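Local coordinates for protein 7,8-dihydro-6-hydroxymethylpterin pyrophosphokinase-dihydropteroate synthase (PDB 6JWS) that probably makes the pterin diphosphate from hydroxymethyldihydropterin and ATP, then joins it to 4-aminobenzoate to give dihydropteroate in folate biosynthesis, at residues L671-I685 with E692-D704. The protein carries 1 engineered substitution. Numbering follows the deposited sequence.
With MG (magnesium ion), chain O.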
ATOM      1  N   LEU B 671      -4.538  10.252  -9.159  1.00 10.07           N
ATOM      2  CA  LEU B 671      -4.786  10.110  -7.724  1.00 10.41           C
ATOM      3  C   LEU B 671      -4.396   8.705  -7.256  1.00 10.53           C
ATOM      4  O   LEU B 671      -3.991   8.512  -6.106  1.00 11.16           O
ATOM      5  CB  LEU B 671      -6.256  10.393  -7.402  1.00 10.14           C
ATOM      6  CG  LEU B 671      -6.764  11.808  -7.664  1.00 10.28           C
ATOM      7  CD1 LEU B 671      -8.288  11.859  -7.464  1.00 10.08           C
ATOM      8  CD2 LEU B 671      -6.068  12.810  -6.762  1.00  9.70           C
ATOM      9  N   ALA B 672      -4.508   7.729  -8.159  1.00 10.50           N
ATOM     10  CA  ALA B 672      -3.963   6.397  -7.929  1.00 11.13           C
ATOM     11  C   ALA B 672      -2.444   6.477  -7.700  1.00 11.58           C
ATOM     12  O   ALA B 672      -1.907   5.809  -6.813  1.00 12.02           O
ATOM     13  CB  ALA B 672      -4.312   5.503  -9.106  1.00 10.79           C
ATOM     14  N   ILE B 673      -1.741   7.308  -8.494  1.00 11.21           N
ATOM     15  CA  ILE B 673      -0.294   7.434  -8.344  1.00 10.04           C
ATOM     16  C   ILE B 673       0.037   8.233  -7.084  1.00  9.54           C
ATOM     17  O   ILE B 673       1.053   7.986  -6.432  1.00  9.19           O
ATOM     18  CB  ILE B 673       0.363   7.991  -9.624  1.00 10.51           C
ATOM     19  CG1 ILE B 673       0.080   7.056 -10.808  1.00 10.78           C
ATOM     20  CG2 ILE B 673       1.870   8.178  -9.416  1.00 10.15           C
ATOM     21  CD1 ILE B 673       0.533   7.590 -12.148  1.00 11.37           C
ATOM     22  N   ALA B 674      -0.849   9.162  -6.706  1.00  9.07           N
ATOM     23  CA  ALA B 674      -0.705   9.833  -5.416  1.00  9.13           C
ATOM     24  C   ALA B 674      -0.701   8.814  -4.273  1.00  9.23           C
ATOM     25  O   ALA B 674       0.100   8.938  -3.344  1.00  9.27           O
ATOM     26  CB  ALA B 674      -1.784  10.876  -5.211  1.00  8.61           C
ATOM     27  N   SER B 675      -1.586   7.805  -4.362  1.00  9.06           N
ATOM     28  CA  SER B 675      -1.717   6.778  -3.326  1.00  9.33           C
ATOM     29  C   SER B 675      -0.456   5.929  -3.257  1.00  9.03           C
ATOM     30  O   SER B 675       0.073   5.697  -2.172  1.00  8.74           O
ATOM     31  CB  SER B 675      -2.886   5.861  -3.576  1.00  8.97           C
ATOM     32  OG  SER B 675      -4.062   6.631  -3.627  1.00 10.50           O
ATOM     33  N   TYR B 676      -0.064   5.429  -4.434  1.00  8.94           N
ATOM     34  CA  TYR B 676       1.160   4.670  -4.618  1.00  9.40           C
ATOM     35  C   TYR B 676       2.338   5.454  -4.032  1.00  9.21           C
ATOM     36  O   TYR B 676       3.123   4.907  -3.265  1.00  9.48           O
ATOM     37  CB  TYR B 676       1.357   4.349  -6.105  1.00  9.27           C
ATOM     38  CG  TYR B 676       2.603   3.544  -6.374  1.00  9.50           C
ATOM     39  CD1 TYR B 676       2.659   2.205  -6.004  1.00  9.04           C
ATOM     40  CD2 TYR B 676       3.709   4.110  -7.009  1.00  9.21           C
ATOM     41  CE1 TYR B 676       3.790   1.449  -6.232  1.00  9.11           C
ATOM     42  CE2 TYR B 676       4.846   3.358  -7.271  1.00  8.94           C
ATOM     43  CZ  TYR B 676       4.886   2.035  -6.868  1.00  9.34           C
ATOM     44  OH  TYR B 676       5.985   1.269  -7.097  1.00  9.24           O
ATOM     45  N   SER B 677       2.406   6.752  -4.345  1.00  9.18           N
ATOM     46  CA  SER B 677       3.493   7.632  -3.917  1.00  9.36           C
ATOM     47  C   SER B 677       3.517   7.767  -2.403  1.00  9.38           C
ATOM     48  O   SER B 677       4.589   7.772  -1.798  1.00  8.94           O
ATOM     49  CB  SER B 677       3.344   9.007  -4.533  1.00  9.28           C
ATOM     50  OG  SER B 677       3.585   8.933  -5.933  1.00  9.22           O
ATOM     51  N   TYR B 678       2.313   7.919  -1.827  1.00  9.61           N
ATOM     52  CA  TYR B 678       2.137   7.977  -0.389  1.00  9.72           C
ATOM     53  C   TYR B 678       2.710   6.717   0.266  1.00  9.87           C
ATOM     54  O   TYR B 678       3.454   6.795   1.258  1.00  9.59           O
ATOM     55  CB  TYR B 678       0.658   8.144  -0.026  1.00 10.02           C
ATOM     56  CG  TYR B 678       0.449   8.018   1.462  1.00 10.33           C
ATOM     57  CD1 TYR B 678       0.628   9.112   2.298  1.00 10.55           C
ATOM     58  CD2 TYR B 678       0.166   6.789   2.035  1.00 10.33           C
ATOM     59  CE1 TYR B 678       0.484   8.995   3.669  1.00 11.21           C
ATOM     60  CE2 TYR B 678       0.027   6.650   3.402  1.00 11.14           C
ATOM     61  CZ  TYR B 678       0.183   7.759   4.217  1.00 11.77           C
ATOM     62  OH  TYR B 678       0.076   7.629   5.569  1.00 13.64           O
ATOM     63  N   TYR B 679       2.369   5.544  -0.287  1.00  9.96           N
ATOM     64  CA  TYR B 679       2.852   4.305   0.318  1.00 10.64           C
ATOM     65  C   TYR B 679       4.338   4.072   0.073  1.00 10.63           C
ATOM     66  O   TYR B 679       4.981   3.388   0.865  1.00 11.33           O
ATOM     67  CB  TYR B 679       2.056   3.082  -0.128  1.00 10.69           C
ATOM     68  CG  TYR B 679       0.690   3.071   0.486  1.00 11.82           C
ATOM     69  CD1 TYR B 679       0.545   3.043   1.858  1.00 11.92           C
ATOM     70  CD2 TYR B 679      -0.446   3.110  -0.298  1.00 12.06           C
ATOM     71  CE1 TYR B 679      -0.707   3.055   2.441  1.00 13.11           C
ATOM     72  CE2 TYR B 679      -1.705   3.119   0.266  1.00 13.03           C
ATOM     73  CZ  TYR B 679      -1.833   3.093   1.642  1.00 13.82           C
ATOM     74  OH  TYR B 679      -3.075   3.114   2.211  1.00 15.13           O
ATOM     75  N   LYS B 680       4.863   4.619  -1.024  1.00 10.81           N
ATOM     76  CA  LYS B 680       6.279   4.482  -1.346  1.00 11.53           C
ATOM     77  C   LYS B 680       7.089   5.589  -0.674  1.00 11.09           C
ATOM     78  O   LYS B 680       8.307   5.607  -0.802  1.00 11.47           O
ATOM     79  CB  LYS B 680       6.490   4.482  -2.869  1.00 11.41           C
ATOM     80  CG  LYS B 680       6.081   3.187  -3.560  1.00 12.86           C
ATOM     81  CD  LYS B 680       6.757   1.971  -2.952  1.00 14.47           C
ATOM     82  CE  LYS B 680       6.408   0.630  -3.569  1.00 17.75           C
ATOM     83  NZ  LYS B 680       7.512  -0.360  -3.352  1.00 21.25           N
ATOM     84  N   LYS B 681       6.396   6.531  -0.022  1.00 10.96           N
ATOM     85  CA  LYS B 681       7.003   7.585   0.784  1.00 11.50           C
ATOM     86  C   LYS B 681       7.755   8.600  -0.077  1.00 11.12           C
ATOM     87  O   LYS B 681       8.709   9.212   0.398  1.00 11.30           O
ATOM     88  CB  LYS B 681       7.860   7.000   1.906  1.00 13.61           C
ATOM     89  CG  LYS B 681       7.095   6.058   2.832  1.00 16.51           C
ATOM     90  CD  LYS B 681       7.909   5.488   3.964  1.00 20.86           C
ATOM     91  CE  LYS B 681       7.026   5.049   5.119  1.00 23.28           C
ATOM     92  NZ  LYS B 681       7.654   3.917   5.834  1.00 27.97           N
ATOM     93  N   VAL B 682       7.288   8.798  -1.318  1.00  9.53           N
ATOM     94  CA  VAL B 682       7.772   9.860  -2.178  1.00  9.17           C
ATOM     95  C   VAL B 682       7.661  11.185  -1.414  1.00  9.00           C
ATOM     96  O   VAL B 682       6.640  11.476  -0.808  1.00  9.20           O
ATOM     97  CB  VAL B 682       6.960   9.899  -3.486  1.00  8.40           C
ATOM     98  CG1 VAL B 682       7.423  11.033  -4.384  1.00  8.20           C
ATOM     99  CG2 VAL B 682       7.023   8.567  -4.206  1.00  8.20           C
ATOM    100  N   ASP B 683       8.723  11.984  -1.444  1.00  8.86           N
ATOM    101  CA  ASP B 683       8.803  13.200  -0.648  1.00  8.84           C
ATOM    102  C   ASP B 683       7.973  14.348  -1.226  1.00  8.78           C
ATOM    103  O   ASP B 683       7.393  15.120  -0.466  1.00  9.28           O
ATOM    104  CB  ASP B 683      10.265  13.576  -0.443  1.00  8.82           C
ATOM    105  CG  ASP B 683      11.039  12.437   0.211  1.00  9.08           C
ATOM    106  OD1 ASP B 683      10.872  12.244   1.445  1.00  9.37           O
ATOM    107  OD2 ASP B 683      11.785  11.746  -0.510  1.00  8.71           O
ATOM    108  N   LEU B 684       7.941  14.511  -2.552  1.00  8.73           N
ATOM    109  CA  LEU B 684       7.144  15.585  -3.144  1.00  8.98           C
ATOM    110  C   LEU B 684       6.511  15.076  -4.430  1.00  9.13           C
ATOM    111  O   LEU B 684       7.164  14.350  -5.191  1.00  9.07           O
ATOM    112  CB  LEU B 684       7.983  16.833  -3.448  1.00  8.75           C
ATOM    113  CG  LEU B 684       8.652  17.506  -2.241  1.00  9.60           C
ATOM    114  CD1 LEU B 684      10.078  16.984  -2.072  1.00  9.99           C
ATOM    115  CD2 LEU B 684       8.691  19.023  -2.384  1.00  9.26           C
ATOM    116  N   ILE B 685       5.253  15.484  -4.652  1.00  8.62           N
ATOM    117  CA  ILE B 685       4.570  15.179  -5.894  1.00  8.93           C
ATOM    118  C   ILE B 685       4.056  16.494  -6.488  1.00  9.50           C
ATOM    119  O   ILE B 685       3.532  17.374  -5.777  1.00  9.75           O
ATOM    120  CB  ILE B 685       3.466  14.109  -5.689  1.00  8.79           C
ATOM    121  CG1 ILE B 685       2.427  14.548  -4.647  1.00  8.65           C
ATOM    122  CG2 ILE B 685       4.078  12.759  -5.300  1.00  8.49           C
ATOM    123  CD1 ILE B 685       1.199  13.638  -4.537  1.00  8.54           C
ATOM    124  N   GLU B 692      -7.858  17.664  -4.950  1.00 13.25           N
ATOM    125  CA  GLU B 692      -8.105  16.244  -5.120  1.00 13.33           C
ATOM    126  C   GLU B 692      -7.002  15.434  -4.425  1.00 13.51           C
ATOM    127  O   GLU B 692      -7.277  14.497  -3.685  1.00 13.19           O
ATOM    128  CB  GLU B 692      -8.180  15.934  -6.615  1.00 13.94           C
ATOM    129  CG  GLU B 692      -9.322  16.638  -7.337  1.00 14.59           C
ATOM    130  CD  GLU B 692      -9.003  17.996  -7.957  1.00 16.13           C
ATOM    131  OE1 GLU B 692      -8.381  18.849  -7.281  1.00 15.07           O
ATOM    132  OE2 GLU B 692      -9.363  18.196  -9.140  1.00 17.62           O
ATOM    133  N   THR B 693      -5.737  15.814  -4.656  1.00 13.44           N
ATOM    134  CA  THR B 693      -4.582  15.086  -4.151  1.00 13.36           C
ATOM    135  C   THR B 693      -4.547  15.154  -2.622  1.00 13.68           C
ATOM    136  O   THR B 693      -4.304  14.149  -1.950  1.00 13.24           O
ATOM    137  CB  THR B 693      -3.294  15.620  -4.804  1.00 12.70           C
ATOM    138  OG1 THR B 693      -3.458  15.514  -6.223  1.00 11.40           O
ATOM    139  CG2 THR B 693      -2.056  14.866  -4.369  1.00 12.11           C
ATOM    140  N   LYS B 694      -4.775  16.356  -2.075  1.00 14.75           N
ATOM    141  CA  LYS B 694      -4.793  16.549  -0.632  1.00 16.00           C
ATOM    142  C   LYS B 694      -5.883  15.695   0.026  1.00 16.00           C
ATOM    143  O   LYS B 694      -5.696  15.224   1.149  1.00 17.03           O
ATOM    144  CB  LYS B 694      -5.029  18.027  -0.306  1.00 17.07           C
ATOM    145  CG  LYS B 694      -4.848  18.421   1.157  1.00 18.82           C
ATOM    146  CD  LYS B 694      -3.448  18.146   1.667  1.00 22.01           C
ATOM    147  CE  LYS B 694      -3.119  18.838   2.973  1.00 24.15           C
ATOM    148  NZ  LYS B 694      -4.087  18.487   4.037  1.00 26.14           N
ATOM    149  N   SER B 695      -7.026  15.530  -0.652  1.00 14.48           N
ATOM    150  CA  SER B 695      -8.126  14.772  -0.082  1.00 14.92           C
ATOM    151  C   SER B 695      -7.690  13.320   0.066  1.00 14.81           C
ATOM    152  O   SER B 695      -7.976  12.693   1.091  1.00 15.32           O
ATOM    153  CB  SER B 695      -9.374  14.872  -0.924  1.00 15.88           C
ATOM    154  OG  SER B 695      -9.789  16.223  -1.037  1.00 16.06           O
ATOM    155  N   VAL B 696      -6.959  12.827  -0.950  1.00 13.21           N
ATOM    156  CA  VAL B 696      -6.447  11.474  -0.960  1.00 12.39           C
ATOM    157  C   VAL B 696      -5.419  11.303   0.151  1.00 12.48           C
ATOM    158  O   VAL B 696      -5.493  10.366   0.923  1.00 13.21           O
ATOM    159  CB  VAL B 696      -5.910  11.060  -2.348  1.00 12.36           C
ATOM    160  CG1 VAL B 696      -5.047   9.798  -2.270  1.00 11.27           C
ATOM    161  CG2 VAL B 696      -7.058  10.836  -3.334  1.00 11.84           C
ATOM    162  N   LEU B 697      -4.432  12.193   0.229  1.00 12.80           N
ATOM    163  CA  LEU B 697      -3.383  12.026   1.221  1.00 12.46           C
ATOM    164  C   LEU B 697      -3.965  12.130   2.638  1.00 12.70           C
ATOM    165  O   LEU B 697      -3.473  11.477   3.557  1.00 12.45           O
ATOM    166  CB  LEU B 697      -2.275  13.059   0.962  1.00 12.30           C
ATOM    167  CG  LEU B 697      -1.558  12.979  -0.398  1.00 12.79           C
ATOM    168  CD1 LEU B 697      -0.487  14.053  -0.501  1.00 12.73           C
ATOM    169  CD2 LEU B 697      -0.922  11.614  -0.644  1.00 11.69           C
ATOM    170  N   ASP B 698      -5.001  12.960   2.825  1.00 12.96           N
ATOM    171  CA  ASP B 698      -5.588  13.142   4.150  1.00 13.61           C
ATOM    172  C   ASP B 698      -6.200  11.839   4.658  1.00 13.09           C
ATOM    173  O   ASP B 698      -6.036  11.512   5.823  1.00 12.92           O
ATOM    174  CB  ASP B 698      -6.632  14.260   4.182  1.00 14.96           C
ATOM    175  CG  ASP B 698      -6.026  15.662   4.263  1.00 16.67           C
ATOM    176  OD1 ASP B 698      -4.790  15.764   4.462  1.00 17.19           O
ATOM    177  OD2 ASP B 698      -6.799  16.655   4.129  1.00 17.55           O
ATOM    178  N   VAL B 699      -6.896  11.108   3.778  1.00 12.27           N
ATOM    179  CA  VAL B 699      -7.564   9.870   4.128  1.00 11.64           C
ATOM    180  C   VAL B 699      -6.526   8.768   4.335  1.00 11.95           C
ATOM    181  O   VAL B 699      -6.671   7.972   5.258  1.00 11.51           O
ATOM    182  CB  VAL B 699      -8.566   9.464   3.032  1.00 11.35           C
ATOM    183  CG1 VAL B 699      -9.085   8.040   3.210  1.00 10.31           C
ATOM    184  CG2 VAL B 699      -9.703  10.461   2.910  1.00 11.23           C
ATOM    185  N   LEU B 700      -5.493   8.701   3.472  1.00 11.69           N
ATOM    186  CA  LEU B 700      -4.475   7.671   3.659  1.00 11.73           C
ATOM    187  C   LEU B 700      -3.729   7.893   4.980  1.00 12.15           C
ATOM    188  O   LEU B 700      -3.459   6.934   5.703  1.00 11.61           O
ATOM    189  CB  LEU B 700      -3.548   7.574   2.444  1.00 10.43           C
ATOM    190  CG  LEU B 700      -4.230   7.229   1.108  1.00 10.62           C
ATOM    191  CD1 LEU B 700      -3.234   7.178  -0.038  1.00  9.85           C
ATOM    192  CD2 LEU B 700      -4.972   5.897   1.178  1.00 10.35           C
ATOM    193  N   THR B 701      -3.450   9.161   5.309  1.00 13.02           N
ATOM    194  CA  THR B 701      -2.793   9.523   6.557  1.00 14.68           C
ATOM    195  C   THR B 701      -3.641   9.100   7.762  1.00 15.89           C
ATOM    196  O   THR B 701      -3.098   8.608   8.761  1.00 15.91           O
ATOM    197  CB  THR B 701      -2.423  11.018   6.594  1.00 15.43           C
ATOM    198  OG1 THR B 701      -1.553  11.317   5.493  1.00 17.21           O
ATOM    199  CG2 THR B 701      -1.679  11.384   7.859  1.00 15.17           C
ATOM    200  N   LYS B 702      -4.969   9.296   7.672  1.00 16.81           N
ATOM    201  CA  LYS B 702      -5.867   8.966   8.765  1.00 17.97           C
ATOM    202  C   LYS B 702      -5.909   7.457   8.978  1.00 16.97           C
ATOM    203  O   LYS B 702      -5.885   7.002  10.116  1.00 15.68           O
ATOM    204  CB  LYS B 702      -7.289   9.485   8.540  1.00 20.43           C
ATOM    205  CG  LYS B 702      -7.664  10.648   9.437  1.00 26.77           C
ATOM    206  CD  LYS B 702      -8.152  10.241  10.808  1.00 30.62           C
ATOM    207  CE  LYS B 702      -8.476  11.455  11.665  1.00 34.78           C
ATOM    208  NZ  LYS B 702      -8.679  11.099  13.090  1.00 34.18           N
ATOM    209  N   ILE B 703      -6.004   6.696   7.883  1.00 15.88           N
ATOM    210  CA  ILE B 703      -6.031   5.254   8.008  1.00 17.42           C
ATOM    211  C   ILE B 703      -4.733   4.763   8.657  1.00 20.10           C
ATOM    212  O   ILE B 703      -4.764   3.802   9.430  1.00 19.86           O
ATOM    213  CB  ILE B 703      -6.318   4.591   6.650  1.00 16.42           C
ATOM    214  CG1 ILE B 703      -7.710   4.965   6.135  1.00 15.57           C
ATOM    215  CG2 ILE B 703      -6.116   3.081   6.737  1.00 15.62           C
ATOM    216  CD1 ILE B 703      -8.001   4.473   4.729  1.00 14.69           C
ATOM    217  N   ASP B 704      -3.614   5.462   8.395  1.00 22.61           N
ATOM    218  CA  ASP B 704      -2.305   5.036   8.874  1.00 27.02           C
ATOM    219  C   ASP B 704      -2.047   5.422  10.327  1.00 28.98           C
ATOM    220  O   ASP B 704      -1.119   4.891  10.927  1.00 32.05           O
ATOM    221  CB  ASP B 704      -1.173   5.642   8.047  1.00 30.85           C
ATOM    222  CG  ASP B 704      -0.519   4.668   7.091  1.00 34.75           C
ATOM    223  OD1 ASP B 704      -0.843   3.463   7.154  1.00 36.31           O
ATOM    224  OD2 ASP B 704       0.318   5.124   6.294  1.00 42.39           O
TER
HETATM  225 MG    MG O 807      -9.041  19.716 -10.678  1.00 12.45          MG
HETATM  226  O   HOH W   1      -3.318   4.243   4.510  1.00 13.71           O
HETATM  227  O   HOH W   2     -11.237  20.463 -10.064  1.00 42.67           O
HETATM  228  O   HOH W   3      -8.335  20.661  -8.854  1.00 17.43           O
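Leu-671 lays its CD2 methyl against the first turn of helix 690-704, 3.6 Å from Glu-692 C, while the carboxylate of Glu-692 turns off to a magnesium ion. The bent chain of Glu-692 places OE2 2.2 Å from the metal, which Asp-689, Met-648 O and two waters also bind. A turn on, Ala-674 faces the methyl of Thr-693, whose hydroxyl bonds back to Asp-689 O. Ser-675 presses CA to within 3.6 Å of Leu-700 CD1, and its OG lies beside Val-696 CG1 while hydrogen-bonding to OG of Ser-675 of the second subunit, so the helix pair borders the dimer interface. Tyr-678 fits as a knob into the hole formed by Leu-697, Leu-700, Thr-701 and Asp-704. With CG anti to the backbone N (chi1 172°), its ring takes a CH-pi contact from Leu-700 CB, 3.9 Å from the ring centroid. The Tyr-678 OH donates to Asp-704 OD2 at 2.6 Å, meeting the anti side of the carboxylate 24° out of plane. Tyr-679 brings OH 3.5 Å from Leu-700 CD2, and water 1 links this hydroxyl to Leu-700 O. A Schellman motif at Lys-681 ends the helix, and the chain turns into strand 684-687 of the parallel TIM-barrel sheet. There Ile-685 meets Thr-693 tip to tip, CD1 to CG2 at a tight 3.5 Å. The segments thus belong to a helix-strand-helix unit whose two helices, 40° apart in direction, pack on each other outside the barrel. Aliphatic contacts fill the buried end; at the other, a short hydrogen bond holds the Tyr-678 hydroxyl and a water bridge that of Tyr-679, and the bond from Tyr-678 would probably help stabilise the negative charge of Asp-704.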